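Local coordinates for enoyl-acyl carrier protein reductase (Uncultured bacterium, PDB 6KIA) that probably reduces enoyl-acyl carrier protein with NADH, which it binds in this structure, and is associated with resistance to triclosan, at residues A162-P166 against M203-E207; A238-T244 against T284-E290; G263-M267 against A363-P367. All coordinates share one frame; numbering follows the deposited sequence.

Overall arrangement
All three interactions touch one bound NADH. Following the chain from the N terminus, interaction 1 comes first. It brings the loop after strand 155-159 against helix 196-219 and closes before interaction 2 opens. Interaction 2 pairs the ends of the parallel strands 234-240 and 283-287. The chain between them holds a small hairpin and helix 263-278, on whose first turn interaction 3 begins. Interactions 2 and 3 therefore cross: 263-267 lies between 238-244 and 284-290, and its partner 363-367 follows much later, after helix 353-356. Contacts of Ala265 with Asp206, and of Lys266 with Ala162 and Tyr239, tie the start of this helix to both other sites.

Interaction 1: residues A162-P166 against M203-E207; sequences AGGIP and MNFDE. With NAI (1,4-dihydronicotinamide adenine dinucleotide), chain D.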
loop_
_atom_site.group_PDB
_atom_site.type_symbol
_atom_site.label_atom_id
_atom_site.label_comp_id
_atom_site.label_asym_id
_atom_site.label_seq_id
_atom_site.Cartn_x
_atom_site.Cartn_y
_atom_site.Cartn_z
ATOM N N ALA A 162 -4.777 -4.191 0.390
ATOM C CA ALA A 162 -3.669 -5.061 0.004
ATOM C C ALA A 162 -3.511 -6.100 1.099
ATOM O O ALA A 162 -3.648 -5.782 2.274
ATOM C CB ALA A 162 -2.358 -4.259 -0.181
ATOM N N GLY A 163 -3.195 -7.334 0.726
ATOM C CA GLY A 163 -2.992 -8.383 1.721
ATOM C C GLY A 163 -3.293 -9.746 1.145
ATOM O O GLY A 163 -3.148 -9.943 -0.055
ATOM N N GLY A 164 -3.711 -10.686 1.996
ATOM C CA GLY A 164 -4.070 -12.016 1.540
ATOM C C GLY A 164 -3.164 -13.087 2.120
ATOM O O GLY A 164 -3.180 -14.229 1.670
ATOM N N ILE A 165 -2.352 -12.713 3.104
ATOM C CA ILE A 165 -1.517 -13.695 3.797
ATOM C C ILE A 165 -2.379 -14.576 4.687
ATOM O O ILE A 165 -3.103 -14.067 5.543
ATOM C CB ILE A 165 -0.442 -13.023 4.660
ATOM C CG1 ILE A 165 0.476 -12.151 3.803
ATOM C CG2 ILE A 165 0.360 -14.071 5.425
ATOM C CD1 ILE A 165 1.409 -11.275 4.616
ATOM N N PRO A 166 -2.318 -15.899 4.476
ATOM C CA PRO A 166 -3.051 -16.879 5.288
ATOM C C PRO A 166 -2.553 -16.935 6.725
ATOM O O PRO A 166 -1.360 -16.730 6.972
ATOM C CB PRO A 166 -2.778 -18.212 4.579
ATOM C CG PRO A 166 -2.316 -17.838 3.205
ATOM C CD PRO A 166 -1.576 -16.545 3.381
ATOM N N MET A 203 -2.504 -16.285 -5.570
ATOM C CA MET A 203 -3.919 -16.180 -5.956
ATOM C C MET A 203 -4.688 -15.258 -4.984
ATOM O O MET A 203 -5.502 -14.391 -5.392
ATOM C CB MET A 203 -4.550 -17.573 -5.989
ATOM C CG MET A 203 -3.921 -18.470 -7.022
ATOM S SD MET A 203 -4.601 -20.135 -6.936
ATOM C CE MET A 203 -6.292 -19.790 -6.522
ATOM N N ASN A 204 -4.413 -15.435 -3.694
ATOM C CA ASN A 204 -5.085 -14.607 -2.698
ATOM C C ASN A 204 -4.664 -13.141 -2.811
ATOM O O ASN A 204 -5.494 -12.238 -2.662
ATOM C CB ASN A 204 -4.802 -15.125 -1.288
ATOM C CG ASN A 204 -6.004 -14.986 -0.366
ATOM O OD1 ASN A 204 -7.160 -14.998 -0.813
ATOM N ND2 ASN A 204 -5.739 -14.850 0.920
ATOM N N PHE A 205 -3.383 -12.910 -3.102
ATOM C CA PHE A 205 -2.862 -11.556 -3.320
ATOM C C PHE A 205 -3.597 -10.908 -4.492
ATOM O O PHE A 205 -4.028 -9.752 -4.404
ATOM C CB PHE A 205 -1.351 -11.553 -3.633
ATOM C CG PHE A 205 -0.438 -11.767 -2.436
ATOM C CD1 PHE A 205 -0.931 -12.058 -1.177
ATOM C CD2 PHE A 205 0.947 -11.677 -2.608
ATOM C CE1 PHE A 205 -0.041 -12.260 -0.099
ATOM C CE2 PHE A 205 1.841 -11.877 -1.539
ATOM C CZ PHE A 205 1.340 -12.167 -0.292
ATOM N N ASP A 206 -3.741 -11.633 -5.602
ATOM C CA ASP A 206 -4.487 -11.062 -6.726
ATOM C C ASP A 206 -5.883 -10.663 -6.273
ATOM O O ASP A 206 -6.368 -9.580 -6.640
ATOM C CB ASP A 206 -4.596 -12.035 -7.900
ATOM C CG ASP A 206 -3.409 -11.985 -8.844
ATOM O OD1 ASP A 206 -2.482 -11.166 -8.653
ATOM O OD2 ASP A 206 -3.405 -12.794 -9.802
ATOM N N GLU A 207 -6.533 -11.509 -5.471
ATOM C CA GLU A 207 -7.906 -11.180 -5.060
ATOM C C GLU A 207 -7.975 -9.912 -4.184
ATOM O O GLU A 207 -8.787 -8.995 -4.438
ATOM C CB GLU A 207 -8.550 -12.346 -4.302
ATOM C CG GLU A 207 -8.946 -13.551 -5.136
ATOM C CD GLU A 207 -9.698 -13.205 -6.409
ATOM O OE1 GLU A 207 -10.443 -12.196 -6.424
ATOM O OE2 GLU A 207 -9.596 -13.988 -7.379
HETATM P PA NAI D . -2.124 -0.622 6.236
HETATM O O1A NAI D . -2.445 0.579 7.072
HETATM O O2A NAI D . -1.919 -1.934 6.967
HETATM O O5B NAI D . -3.263 -0.740 5.133
HETATM C C5B NAI D . -3.630 -2.011 4.637
HETATM C C4B NAI D . -5.033 -1.762 4.004
HETATM O O4B NAI D . -5.413 -3.103 3.321
HETATM C C3B NAI D . -5.940 -1.500 4.876
HETATM O O3B NAI D . -6.890 -0.459 4.404
HETATM C C2B NAI D . -6.730 -2.933 5.109
HETATM O O2B NAI D . -8.048 -2.672 5.719
HETATM C C1B NAI D . -6.778 -3.444 3.929
HETATM N N9A NAI D . -6.747 -4.921 3.971
HETATM C C8A NAI D . -5.833 -5.836 4.339
HETATM N N7A NAI D . -6.367 -7.044 4.169
HETATM C C5A NAI D . -7.620 -6.878 3.683
HETATM C C6A NAI D . -8.551 -7.854 3.361
HETATM N N6A NAI D . -8.539 -9.289 3.412
HETATM N N1A NAI D . -9.748 -7.459 2.895
HETATM C C2A NAI D . -10.030 -6.125 2.759
HETATM N N3A NAI D . -9.096 -5.153 3.079
HETATM C C4A NAI D . -7.878 -5.561 3.554
HETATM O O3 NAI D . -0.734 -0.391 5.368
HETATM P PN NAI D . -0.473 0.539 4.076
HETATM O O1N NAI D . -0.828 1.963 4.376
HETATM O O2N NAI D . 1.003 0.321 3.784
HETATM O O5D NAI D . -1.378 -0.031 2.893
HETATM C C5D NAI D . -2.304 0.792 2.205
HETATM C C4D NAI D . -1.984 0.696 0.696
HETATM O O4D NAI D . -0.834 1.300 0.469
HETATM C C3D NAI D . -1.772 -0.758 0.280
HETATM O O3D NAI D . -2.468 -1.076 -0.878
HETATM C C2D NAI D . -0.256 -0.772 -0.015
HETATM O O2D NAI D . 0.057 -1.920 -0.881
HETATM C C1D NAI D . -0.028 0.399 -0.549
HETATM N N1N NAI D . 1.379 0.796 -0.520
HETATM C C2N NAI D . 2.166 0.617 0.598
HETATM C C3N NAI D . 3.525 0.957 0.556
HETATM C C7N NAI D . 4.415 0.805 1.788
HETATM O O7N NAI D . 5.638 0.796 1.680
HETATM N N7N NAI D . 3.804 0.684 3.064
HETATM C C4N NAI D . 4.104 1.495 -0.584
HETATM C C5N NAI D . 3.285 1.721 -1.696
HETATM C C6N NAI D . 1.932 1.364 -1.656
#
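This contact belongs to the NADH pocket of a Rossmann-like fold: Gly163, Gly164 and Ile165, in the loop after strand 155-159, lie on Asn204 and Phe205 of helix 196-219. The polar link is one hydrogen bond. Asn204 ND2 donates to Gly164 O at 2.7 Å, with an N-H...O angle of 159°. The acceptor lies close to the amide plane of Asn204. The donor reaches the carbonyl from its flank, with a C=O...N angle of only 109°, and is tilted from the carbonyl plane. The same ND2 also donates to Asp91, and Asn204 OD1 accepts from Phe90 N. Bonds at both ends fix the rotation of the amide.

Phe205 fills the other half. Its CG lies anti to the carbonyl carbon (chi1 -76°), and its ring reaches along the glycines. Phe205 CD1 comes 3.3 Å from Gly163 O, in an oblique approach. At the ring edge, Phe205 CE1 meets Gly164 C and Ile165 CG1, each at 3.9 Å. At both glycines the backbone angles themselves call for glycine. At Gly164 the bare CA also sits close to Asn204 O and Phe205 N.

The other side of the loop meets the cofactor. Ala162 N donates to O4B of the adenosine ribose at 3.2 Å. Ala162 CB packs 3.3 Å from O3D of the nicotinamide ribose. One residue thus touches both sugars. Gly163 turns its bare CA to N7A of the adenine.

Gly163 is held further by Thr209 of the same helix and by Gln262, which precedes helix 263-278. Helix 196-219 also touches two others: Glu207 forms a salt bridge with Arg127 of helix 120-146, and Asp206 packs on Ala265 of helix 263-278.

Interaction 2: residues A238-T244 against T284-E290; sequences AYGYHGT and TVYNCPE. With NAI (1,4-dihydronicotinamide adenine dinucleotide), chain D.
Residues 238-240 and 284-287 are neighbouring parallel strands of the Rossmann-like sheet, joined in a beta-alpha-beta crossover through helix 263-278. Their backbones form a four-bond ladder: Ala238 N to Thr284 O, Tyr286 N to Ala238 O, Gly240 N to Tyr286 O, and Cys288 N to Gly240 O. Gly240 N to Tyr286 O is short, 2.7 Å, with the donor above the carbonyl plane.

Apolar packing lies on both faces. Val285 CG1 rests 3.6 Å from Gly240 CA, on the face of Ala238 CB. On the face of Tyr239 and Tyr286, Cys288 SG approaches the Tyr239 ring obliquely, 3.9 Å from CD1.

Beyond the strands, a water accepts from His242 N and lies 2.8 Å from Cys288 O. His242 ND1 and Asn287 ND2 share Glu270 as partner.

The strand ends and following residues line the nicotinamide site. Gly240 O lies 3.1 Å from NAI C6N. Pro289 O lies 3.3 Å from NAI C4N, the carbon that carries the hydride in NADH.

Glu290 bends at chi2 (85°) across the Tyr241 ring edge. Tyr241 OH donates to Glu290 OE2 at 2.5 Å, on the anti side of a carboxylate turned 69° from the ring.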
loop_
_atom_site.group_PDB
_atom_site.type_symbol
_atom_site.label_atom_id
_atom_site.label_comp_id
_atom_site.label_asym_id
_atom_site.label_seq_id
_atom_site.Cartn_x
_atom_site.Cartn_y
_atom_site.Cartn_z
ATOM N N ALA A 238 -6.156 4.385 -6.077
ATOM C CA ALA A 238 -5.622 3.222 -5.389
ATOM C C ALA A 238 -4.172 3.518 -5.060
ATOM O O ALA A 238 -3.516 4.296 -5.753
ATOM C CB ALA A 238 -5.729 1.943 -6.240
ATOM N N TYR A 239 -3.675 2.886 -4.009
ATOM C CA TYR A 239 -2.267 2.999 -3.640
ATOM C C TYR A 239 -1.513 1.848 -4.286
ATOM O O TYR A 239 -1.779 0.689 -3.987
ATOM C CB TYR A 239 -2.083 2.974 -2.122
ATOM C CG TYR A 239 -2.551 4.227 -1.417
ATOM C CD1 TYR A 239 -1.687 5.307 -1.226
ATOM C CD2 TYR A 239 -3.861 4.327 -0.934
ATOM C CE1 TYR A 239 -2.114 6.454 -0.586
ATOM C CE2 TYR A 239 -4.291 5.483 -0.299
ATOM C CZ TYR A 239 -3.418 6.518 -0.124
ATOM O OH TYR A 239 -3.837 7.670 0.507
ATOM N N GLY A 240 -0.594 2.169 -5.186
ATOM C CA GLY A 240 0.175 1.128 -5.827
ATOM C C GLY A 240 1.570 1.122 -5.264
ATOM O O GLY A 240 1.997 2.101 -4.657
ATOM N N TYR A 241 2.275 0.004 -5.440
ATOM C CA TYR A 241 3.736 0.030 -5.273
ATOM C C TYR A 241 4.350 -0.612 -6.514
ATOM O O TYR A 241 3.932 -1.698 -6.913
ATOM C CB TYR A 241 4.215 -0.712 -4.024
ATOM C CG TYR A 241 5.731 -0.657 -3.934
ATOM C CD1 TYR A 241 6.374 0.548 -3.674
ATOM C CD2 TYR A 241 6.508 -1.793 -4.157
ATOM C CE1 TYR A 241 7.749 0.634 -3.625
ATOM C CE2 TYR A 241 7.888 -1.723 -4.098
ATOM C CZ TYR A 241 8.507 -0.518 -3.826
ATOM O OH TYR A 241 9.893 -0.419 -3.770
ATOM N N HIS A 242 5.296 0.095 -7.142
ATOM C CA HIS A 242 5.944 -0.426 -8.346
ATOM C C HIS A 242 7.330 0.180 -8.432
ATOM O O HIS A 242 7.758 0.671 -9.487
ATOM C CB HIS A 242 5.114 -0.100 -9.596
ATOM C CG HIS A 242 5.453 -0.949 -10.785
ATOM N ND1 HIS A 242 4.580 -1.139 -11.837
ATOM C CD2 HIS A 242 6.571 -1.654 -11.088
ATOM C CE1 HIS A 242 5.137 -1.946 -12.727
ATOM N NE2 HIS A 242 6.347 -2.268 -12.300
ATOM N N GLY A 243 7.998 0.237 -7.281
ATOM C CA GLY A 243 9.286 0.899 -7.188
ATOM C C GLY A 243 9.149 2.409 -7.184
ATOM O O GLY A 243 8.098 2.966 -7.528
ATOM N N THR A 244 10.237 3.092 -6.834
ATOM C CA THR A 244 10.193 4.538 -6.622
ATOM C C THR A 244 11.502 5.217 -7.076
ATOM O O THR A 244 12.581 4.658 -6.885
ATOM C CB THR A 244 9.954 4.829 -5.126
ATOM O OG1 THR A 244 8.729 4.208 -4.714
ATOM C CG2 THR A 244 9.925 6.334 -4.837
ATOM N N THR A 284 -7.262 5.934 -11.063
ATOM C CA THR A 284 -5.832 6.154 -11.095
ATOM C C THR A 284 -5.150 5.382 -9.959
ATOM O O THR A 284 -5.534 5.499 -8.786
ATOM C CB THR A 284 -5.491 7.660 -10.992
ATOM O OG1 THR A 284 -6.096 8.376 -12.095
ATOM C CG2 THR A 284 -3.968 7.892 -11.004
ATOM N N VAL A 285 -4.142 4.600 -10.320
ATOM C CA VAL A 285 -3.248 3.993 -9.339
ATOM C C VAL A 285 -2.085 4.923 -9.108
ATOM O O VAL A 285 -1.411 5.334 -10.056
ATOM C CB VAL A 285 -2.700 2.628 -9.810
ATOM C CG1 VAL A 285 -1.630 2.115 -8.839
ATOM C CG2 VAL A 285 -3.843 1.623 -9.969
ATOM N N TYR A 286 -1.853 5.271 -7.850
ATOM C CA TYR A 286 -0.718 6.115 -7.505
ATOM C C TYR A 286 0.360 5.241 -6.940
ATOM O O TYR A 286 0.208 4.706 -5.845
ATOM C CB TYR A 286 -1.131 7.211 -6.503
ATOM C CG TYR A 286 -2.100 8.220 -7.091
ATOM C CD1 TYR A 286 -3.484 8.007 -7.039
ATOM C CD2 TYR A 286 -1.632 9.349 -7.726
ATOM C CE1 TYR A 286 -4.358 8.928 -7.590
ATOM C CE2 TYR A 286 -2.500 10.277 -8.281
ATOM C CZ TYR A 286 -3.839 10.070 -8.206
ATOM O OH TYR A 286 -4.676 11.022 -8.771
ATOM N N ASN A 287 1.435 5.069 -7.704
ATOM C CA ASN A 287 2.567 4.255 -7.242
ATOM C C ASN A 287 3.428 5.067 -6.287
ATOM O O ASN A 287 4.131 6.014 -6.687
ATOM C CB ASN A 287 3.378 3.724 -8.421
ATOM C CG ASN A 287 2.712 2.536 -9.084
ATOM O OD1 ASN A 287 2.119 1.673 -8.403
ATOM N ND2 ASN A 287 2.768 2.487 -10.420
ATOM N N CYS A 288 3.308 4.736 -5.008
ATOM C CA CYS A 288 3.867 5.563 -3.926
ATOM C C CYS A 288 5.165 5.019 -3.356
ATOM O O CYS A 288 5.466 3.840 -3.542
ATOM C CB CYS A 288 2.831 5.701 -2.804
ATOM S SG CYS A 288 1.363 6.695 -3.286
ATOM N N PRO A 289 5.927 5.852 -2.631
ATOM C CA PRO A 289 7.212 5.363 -2.091
ATOM C C PRO A 289 7.140 4.299 -1.006
ATOM O O PRO A 289 6.132 4.117 -0.335
ATOM C CB PRO A 289 7.828 6.625 -1.476
ATOM C CG PRO A 289 7.216 7.738 -2.201
ATOM C CD PRO A 289 5.783 7.304 -2.425
ATOM N N GLU A 290 8.270 3.616 -0.823
ATOM C CA GLU A 290 8.489 2.729 0.307
ATOM C C GLU A 290 8.405 3.513 1.611
ATOM O O GLU A 290 9.112 4.535 1.785
ATOM C CB GLU A 290 9.883 2.082 0.212
ATOM C CG GLU A 290 10.191 1.366 -1.105
ATOM C CD GLU A 290 10.729 2.286 -2.213
ATOM O OE1 GLU A 290 10.791 3.528 -2.043
ATOM O OE2 GLU A 290 11.107 1.758 -3.273
HETATM P PA NAI D . -2.124 -0.622 6.236
HETATM O O1A NAI D . -2.445 0.579 7.072
HETATM O O2A NAI D . -1.919 -1.934 6.967
HETATM O O5B NAI D . -3.263 -0.740 5.133
HETATM C C5B NAI D . -3.630 -2.011 4.637
HETATM C C4B NAI D . -5.033 -1.762 4.004
HETATM O O4B NAI D . -5.413 -3.103 3.321
HETATM C C3B NAI D . -5.940 -1.500 4.876
HETATM O O3B NAI D . -6.890 -0.459 4.404
HETATM C C2B NAI D . -6.730 -2.933 5.109
HETATM O O2B NAI D . -8.048 -2.672 5.719
HETATM C C1B NAI D . -6.778 -3.444 3.929
HETATM N N9A NAI D . -6.747 -4.921 3.971
HETATM C C8A NAI D . -5.833 -5.836 4.339
HETATM N N7A NAI D . -6.367 -7.044 4.169
HETATM C C5A NAI D . -7.620 -6.878 3.683
HETATM C C6A NAI D . -8.551 -7.854 3.361
HETATM N N6A NAI D . -8.539 -9.289 3.412
HETATM N N1A NAI D . -9.748 -7.459 2.895
HETATM C C2A NAI D . -10.030 -6.125 2.759
HETATM N N3A NAI D . -9.096 -5.153 3.079
HETATM C C4A NAI D . -7.878 -5.561 3.554
HETATM O O3 NAI D . -0.734 -0.391 5.368
HETATM P PN NAI D . -0.473 0.539 4.076
HETATM O O1N NAI D . -0.828 1.963 4.376
HETATM O O2N NAI D . 1.003 0.321 3.784
HETATM O O5D NAI D . -1.378 -0.031 2.893
HETATM C C5D NAI D . -2.304 0.792 2.205
HETATM C C4D NAI D . -1.984 0.696 0.696
HETATM O O4D NAI D . -0.834 1.300 0.469
HETATM C C3D NAI D . -1.772 -0.758 0.280
HETATM O O3D NAI D . -2.468 -1.076 -0.878
HETATM C C2D NAI D . -0.256 -0.772 -0.015
HETATM O O2D NAI D . 0.057 -1.920 -0.881
HETATM C C1D NAI D . -0.028 0.399 -0.549
HETATM N N1N NAI D . 1.379 0.796 -0.520
HETATM C C2N NAI D . 2.166 0.617 0.598
HETATM C C3N NAI D . 3.525 0.957 0.556
HETATM C C7N NAI D . 4.415 0.805 1.788
HETATM O O7N NAI D . 5.638 0.796 1.680
HETATM N N7N NAI D . 3.804 0.684 3.064
HETATM C C4N NAI D . 4.104 1.495 -0.584
HETATM C C5N NAI D . 3.285 1.721 -1.696
HETATM C C6N NAI D . 1.932 1.364 -1.656
HETATM O O HOH W 1 5.696 2.829 -6.172
HETATM O O HOH W 2 6.862 5.964 -6.084
#

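Interaction 3: residues G263-M267 against A363-P367; sequences GKAKM and AWPMP. With NAI (1,4-dihydronicotinamide adenine dinucleotide), chain D.
Gly263 and Met267, on the first turn of helix 263-278, pack tightly against Trp364 and the cis-proline Pro365 of a distant loop. The indole points its six-membered ring at the helix start. Trp364 CH2 comes 3.5 Å from Gly263 CA, and Trp364 CZ3 lies 3.4 Å from Gly263 O. Because Gly263 has no side chain, Pro365 CG and the indole both close on its CA. Met267 lies along the edge of the same ring. Met267 CG touches Trp364 CZ3 at 3.9 Å. Met267 SD sits in the ring plane, 5.2 Å from the centroid, as an edge-on Met-aromatic contact. The chain then bends at chi3 (-68°), which brings Met267 CE 3.5 Å from Trp364 O and beside Pro365 CD. Pro365 CB covers one indole face, and His242 stacks on the indole. Trp364 NE1 is satisfied by Thr256.

The solvent side is looser. Exposed Lys264 sets off away from the loop, and its end swings back. Its NZ reaches the loop through one water, which donates to Trp364 O at 2.8 Å.

Lys266 starts toward the loop, but its end leads away. A bend at chi2 (-62°) and an extended tail carry it to the cofactor. Lys266 NZ donates to NAI O2D at 2.8 Å and to NAI O3D at 3.0 Å. Tyr239 O is a further partner.

Apolar packing, with the Met-aromatic contact, holds the loop to the helix; the polar link found is by way of water. The lysine grips both hydroxyls of the nicotinamide ribose, much as the active-site lysine of short-chain dehydrogenases does, and probably helps orient the nicotinamide end.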
loop_
_atom_site.group_PDB
_atom_site.type_symbol
_atom_site.label_atom_id
_atom_site.label_comp_id
_atom_site.label_asym_id
_atom_site.label_seq_id
_atom_site.Cartn_x
_atom_site.Cartn_y
_atom_site.Cartn_z
ATOM N N GLY A 263 4.062 -7.974 -6.104
ATOM C CA GLY A 263 4.359 -7.282 -7.348
ATOM C C GLY A 263 3.442 -7.623 -8.508
ATOM O O GLY A 263 2.963 -6.745 -9.225
ATOM N N LYS A 264 3.207 -8.909 -8.701
ATOM C CA LYS A 264 2.267 -9.356 -9.734
ATOM C C LYS A 264 0.863 -8.767 -9.529
ATOM O O LYS A 264 0.201 -8.340 -10.491
ATOM C CB LYS A 264 2.217 -10.885 -9.768
ATOM C CG LYS A 264 3.477 -11.525 -10.314
ATOM C CD LYS A 264 3.609 -11.215 -11.800
ATOM C CE LYS A 264 4.856 -11.833 -12.418
ATOM N NZ LYS A 264 4.983 -11.414 -13.846
ATOM N N ALA A 265 0.393 -8.779 -8.283
ATOM C CA ALA A 265 -0.939 -8.239 -7.976
ATOM C C ALA A 265 -0.971 -6.731 -8.202
ATOM O O ALA A 265 -1.969 -6.196 -8.685
ATOM C CB ALA A 265 -1.337 -8.573 -6.538
ATOM N N LYS A 266 0.119 -6.031 -7.866
ATOM C CA LYS A 266 0.138 -4.578 -8.093
ATOM C C LYS A 266 0.121 -4.266 -9.606
ATOM O O LYS A 266 -0.414 -3.241 -10.020
ATOM C CB LYS A 266 1.353 -3.922 -7.431
ATOM C CG LYS A 266 1.268 -3.869 -5.879
ATOM C CD LYS A 266 0.058 -3.010 -5.447
ATOM C CE LYS A 266 0.081 -2.757 -3.940
ATOM N NZ LYS A 266 -1.102 -1.997 -3.425
ATOM N N MET A 267 0.731 -5.126 -10.429
ATOM C CA MET A 267 0.665 -4.851 -11.870
ATOM C C MET A 267 -0.723 -5.187 -12.427
ATOM O O MET A 267 -1.205 -4.548 -13.381
ATOM C CB MET A 267 1.772 -5.595 -12.616
ATOM C CG MET A 267 3.110 -4.918 -12.382
ATOM S SD MET A 267 4.487 -5.696 -13.287
ATOM C CE MET A 267 4.608 -7.253 -12.431
ATOM N N ALA A 363 12.107 -6.670 -15.276
ATOM C CA ALA A 363 12.187 -7.934 -14.552
ATOM C C ALA A 363 11.424 -7.937 -13.225
ATOM O O ALA A 363 11.345 -8.960 -12.563
ATOM C CB ALA A 363 13.655 -8.300 -14.314
ATOM N N TRP A 364 10.861 -6.789 -12.858
ATOM C CA TRP A 364 10.205 -6.597 -11.557
ATOM C C TRP A 364 8.941 -7.424 -11.376
ATOM O O TRP A 364 8.126 -7.514 -12.295
ATOM C CB TRP A 364 9.874 -5.114 -11.398
ATOM C CG TRP A 364 9.400 -4.659 -10.043
ATOM C CD1 TRP A 364 10.180 -4.217 -9.020
ATOM C CD2 TRP A 364 8.036 -4.567 -9.578
ATOM N NE1 TRP A 364 9.403 -3.864 -7.945
ATOM C CE2 TRP A 364 8.084 -4.069 -8.260
ATOM C CE3 TRP A 364 6.784 -4.858 -10.152
ATOM C CZ2 TRP A 364 6.938 -3.845 -7.501
ATOM C CZ3 TRP A 364 5.635 -4.648 -9.395
ATOM C CH2 TRP A 364 5.719 -4.142 -8.082
ATOM N N PRO A 365 8.755 -8.030 -10.188
ATOM C CA PRO A 365 9.693 -8.114 -9.053
ATOM C C PRO A 365 10.698 -9.239 -9.229
ATOM O O PRO A 365 10.321 -10.356 -9.604
ATOM C CB PRO A 365 8.783 -8.404 -7.854
ATOM C CG PRO A 365 7.590 -9.107 -8.437
ATOM C CD PRO A 365 7.453 -8.648 -9.882
ATOM N N MET A 366 11.963 -8.955 -8.973
ATOM C CA MET A 366 12.992 -9.981 -9.124
ATOM C C MET A 366 13.057 -10.920 -7.914
ATOM O O MET A 366 12.657 -10.554 -6.811
ATOM C CB MET A 366 14.343 -9.317 -9.361
ATOM C CG MET A 366 14.382 -8.489 -10.650
ATOM S SD MET A 366 15.891 -7.525 -10.869
ATOM C CE MET A 366 17.089 -8.844 -11.098
ATOM N N PRO A 367 13.555 -12.148 -8.115
ATOM C CA PRO A 367 13.840 -13.010 -6.964
ATOM C C PRO A 367 14.968 -12.435 -6.095
ATOM O O PRO A 367 15.859 -11.764 -6.620
ATOM C CB PRO A 367 14.282 -14.335 -7.608
ATOM C CG PRO A 367 13.771 -14.273 -9.025
ATOM C CD PRO A 367 13.775 -12.828 -9.405
HETATM P PA NAI D . -2.124 -0.622 6.236
HETATM O O1A NAI D . -2.445 0.579 7.072
HETATM O O2A NAI D . -1.919 -1.934 6.967
HETATM O O5B NAI D . -3.263 -0.740 5.133
HETATM C C5B NAI D . -3.630 -2.011 4.637
HETATM C C4B NAI D . -5.033 -1.762 4.004
HETATM O O4B NAI D . -5.413 -3.103 3.321
HETATM C C3B NAI D . -5.940 -1.500 4.876
HETATM O O3B NAI D . -6.890 -0.459 4.404
HETATM C C2B NAI D . -6.730 -2.933 5.109
HETATM O O2B NAI D . -8.048 -2.672 5.719
HETATM C C1B NAI D . -6.778 -3.444 3.929
HETATM N N9A NAI D . -6.747 -4.921 3.971
HETATM C C8A NAI D . -5.833 -5.836 4.339
HETATM N N7A NAI D . -6.367 -7.044 4.169
HETATM C C5A NAI D . -7.620 -6.878 3.683
HETATM C C6A NAI D . -8.551 -7.854 3.361
HETATM N N6A NAI D . -8.539 -9.289 3.412
HETATM N N1A NAI D . -9.748 -7.459 2.895
HETATM C C2A NAI D . -10.030 -6.125 2.759
HETATM N N3A NAI D . -9.096 -5.153 3.079
HETATM C C4A NAI D . -7.878 -5.561 3.554
HETATM O O3 NAI D . -0.734 -0.391 5.368
HETATM P PN NAI D . -0.473 0.539 4.076
HETATM O O1N NAI D . -0.828 1.963 4.376
HETATM O O2N NAI D . 1.003 0.321 3.784
HETATM O O5D NAI D . -1.378 -0.031 2.893
HETATM C C5D NAI D . -2.304 0.792 2.205
HETATM C C4D NAI D . -1.984 0.696 0.696
HETATM O O4D NAI D . -0.834 1.300 0.469
HETATM C C3D NAI D . -1.772 -0.758 0.280
HETATM O O3D NAI D . -2.468 -1.076 -0.878
HETATM C C2D NAI D . -0.256 -0.772 -0.015
HETATM O O2D NAI D . 0.057 -1.920 -0.881
HETATM C C1D NAI D . -0.028 0.399 -0.549
HETATM N N1N NAI D . 1.379 0.796 -0.520
HETATM C C2N NAI D . 2.166 0.617 0.598
HETATM C C3N NAI D . 3.525 0.957 0.556
HETATM C C7N NAI D . 4.415 0.805 1.788
HETATM O O7N NAI D . 5.638 0.796 1.680
HETATM N N7N NAI D . 3.804 0.684 3.064
HETATM C C4N NAI D . 4.104 1.495 -0.584
HETATM C C5N NAI D . 3.285 1.721 -1.696
HETATM C C6N NAI D . 1.932 1.364 -1.656
HETATM O O HOH W 3 7.632 -10.025 -13.495
#